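Local structure of internalin C2 (Listeria monocytogenes serotype 4b str. F2365, 4FHO) at residues S114-D119 with N136-Y141. The protein is an internalin, a leucine-rich-repeat protein of a family linked to host-cell adhesion and invasion, and probably acts by binding partner molecules. Numbering follows the deposited sequence.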
loop_
_atom_site.group_PDB
_atom_site.type_symbol
_atom_site.label_atom_id
_atom_site.label_comp_id
_atom_site.label_asym_id
_atom_site.label_seq_id
_atom_site.Cartn_x
_atom_site.Cartn_y
_atom_site.Cartn_z
ATOM N N SER A 114 8.131 -2.467 8.535
ATOM C CA SER A 114 9.049 -2.675 7.393
ATOM C C SER A 114 8.561 -2.186 6.014
ATOM O O SER A 114 9.393 -2.084 5.093
ATOM C CB SER A 114 9.456 -4.155 7.294
ATOM O OG SER A 114 8.338 -5.013 7.128
ATOM N N ILE A 115 7.258 -1.891 5.856
ATOM C CA ILE A 115 6.687 -1.537 4.524
ATOM C C ILE A 115 7.258 -0.228 3.945
ATOM O O ILE A 115 7.211 0.825 4.598
ATOM C CB ILE A 115 5.140 -1.487 4.513
ATOM C CG1 ILE A 115 4.554 -2.874 4.785
ATOM C CG2 ILE A 115 4.607 -1.048 3.153
ATOM C CD1 ILE A 115 3.035 -2.896 4.844
ATOM N N LYS A 116 7.819 -0.326 2.737
ATOM C CA LYS A 116 8.326 0.823 1.958
ATOM C C LYS A 116 7.360 1.260 0.843
ATOM O O LYS A 116 7.254 2.447 0.581
ATOM C CB LYS A 116 9.677 0.496 1.320
ATOM C CG LYS A 116 10.831 0.397 2.311
ATOM C CD LYS A 116 12.015 -0.341 1.689
ATOM C CE LYS A 116 13.363 0.277 1.992
ATOM N NZ LYS A 116 14.366 -0.316 1.067
ATOM N N THR A 117 6.694 0.312 0.195
ATOM C CA THR A 117 5.743 0.602 -0.907
ATOM C C THR A 117 4.405 -0.036 -0.559
ATOM O O THR A 117 4.344 -1.248 -0.306
ATOM C CB THR A 117 6.284 0.073 -2.248
ATOM O OG1 THR A 117 7.511 0.746 -2.575
ATOM C CG2 THR A 117 5.258 0.228 -3.423
ATOM N N LEU A 118 3.351 0.783 -0.525
ATOM C CA LEU A 118 2.012 0.336 -0.163
ATOM C C LEU A 118 0.992 0.839 -1.175
ATOM O O LEU A 118 0.903 2.042 -1.398
ATOM C CB LEU A 118 1.661 0.848 1.237
ATOM C CG LEU A 118 0.300 0.499 1.818
ATOM C CD1 LEU A 118 0.110 -1.007 1.769
ATOM C CD2 LEU A 118 0.192 1.002 3.258
ATOM N N ASP A 119 0.256 -0.072 -1.798
ATOM C CA ASP A 119 -0.801 0.290 -2.760
ATOM C C ASP A 119 -2.172 -0.105 -2.220
ATOM O O ASP A 119 -2.521 -1.293 -2.194
ATOM C CB ASP A 119 -0.543 -0.339 -4.122
ATOM C CG ASP A 119 -1.481 0.173 -5.219
ATOM O OD1 ASP A 119 -2.484 0.882 -4.965
ATOM O OD2 ASP A 119 -1.207 -0.156 -6.377
ATOM N N ASN A 136 8.801 3.809 7.611
ATOM C CA ASN A 136 9.644 3.531 6.428
ATOM C C ASN A 136 8.957 3.693 5.065
ATOM O O ASN A 136 9.595 3.457 4.049
ATOM C CB ASN A 136 10.291 2.141 6.558
ATOM C CG ASN A 136 11.284 2.074 7.705
ATOM O OD1 ASN A 136 12.186 2.896 7.809
ATOM N ND2 ASN A 136 11.114 1.088 8.571
ATOM N N LEU A 137 7.698 4.138 5.041
ATOM C CA LEU A 137 6.917 4.215 3.793
ATOM C C LEU A 137 7.521 5.302 2.873
ATOM O O LEU A 137 7.793 6.436 3.309
ATOM C CB LEU A 137 5.436 4.472 4.109
ATOM C CG LEU A 137 4.210 4.106 3.277
ATOM C CD1 LEU A 137 4.270 2.711 2.661
ATOM C CD2 LEU A 137 3.006 4.244 4.207
ATOM N N GLN A 138 7.815 4.896 1.638
ATOM C CA GLN A 138 8.392 5.745 0.588
ATOM C C GLN A 138 7.393 6.041 -0.536
ATOM O O GLN A 138 7.389 7.150 -1.061
ATOM C CB GLN A 138 9.643 5.075 -0.010
ATOM C CG GLN A 138 10.816 4.988 0.948
ATOM C CD GLN A 138 12.065 4.353 0.350
ATOM O OE1 GLN A 138 12.032 3.739 -0.704
ATOM N NE2 GLN A 138 13.179 4.509 1.040
ATOM N N VAL A 139 6.586 5.041 -0.904
ATOM C CA VAL A 139 5.605 5.098 -1.986
ATOM C C VAL A 139 4.240 4.677 -1.413
ATOM O O VAL A 139 4.083 3.560 -0.883
ATOM C CB VAL A 139 6.055 4.194 -3.159
ATOM C CG1 VAL A 139 5.063 4.231 -4.330
ATOM C CG2 VAL A 139 7.442 4.622 -3.651
ATOM N N LEU A 140 3.263 5.577 -1.506
ATOM C CA LEU A 140 1.927 5.322 -1.005
ATOM C C LEU A 140 0.884 5.685 -2.047
ATOM O O LEU A 140 0.848 6.826 -2.491
ATOM C CB LEU A 140 1.702 6.096 0.296
ATOM C CG LEU A 140 0.356 5.877 1.000
ATOM C CD1 LEU A 140 0.047 4.392 1.269
ATOM C CD2 LEU A 140 0.295 6.681 2.298
ATOM N N TYR A 141 0.058 4.709 -2.440
ATOM C CA TYR A 141 -1.110 4.958 -3.294
ATOM C C TYR A 141 -2.389 4.834 -2.473
ATOM O O TYR A 141 -2.709 3.756 -1.980
ATOM C CB TYR A 141 -1.178 3.984 -4.472
ATOM C CG TYR A 141 0.062 3.835 -5.319
ATOM C CD1 TYR A 141 1.084 2.948 -4.957
ATOM C CD2 TYR A 141 0.201 4.532 -6.534
ATOM C CE1 TYR A 141 2.228 2.785 -5.763
ATOM C CE2 TYR A 141 1.344 4.384 -7.336
ATOM C CZ TYR A 141 2.347 3.506 -6.949
ATOM O OH TYR A 141 3.463 3.340 -7.727
#
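Methyl CD1 of L137 is the bump that fits the hollow between two turns of this leucine-rich-repeat coil: it lies 3.5 Å from L118 CB and 3.8 Å from I115 CG2, wedged where the earlier turn bends into its strand. With CG of L137 anti to its backbone N (chi1 -154°), the branch reaches back across the gap and also comes up against K116 O. In the coil's buried interior, L118 and L140 point the same way, and L140 CD1 lies alongside L118, 3.9 Å from L118 CB and also against CG and CD2. On the other face, T117 and V139 repeat the match with beta-branched side chains, the T117 hydroxyl and methyl both lying against V139 CB. D119 ends the row: its side chain slants across that of Y141, OD1 3.4 Å from Y141 CB, with carboxylate and ring planes 35° apart, while OD1 is hydrogen-bonded to T121 OG1.

Parallel-strand bonds set the register: V139 N donates to K116 O, and Q138 N, just before the strand, adds a second bond to K116 O at 2.7 Å; L118 N donates to V139 O, and L118 O accepts from Y141 N at 3.0 Å. Strands 117-119 and 139-141 run 5° from parallel within the solenoid's long sheet, flanked by strand 95-97, whose L96 touches I115 and L118, and strand 161-163, where Y161 meets Y141 and L162 meets L140.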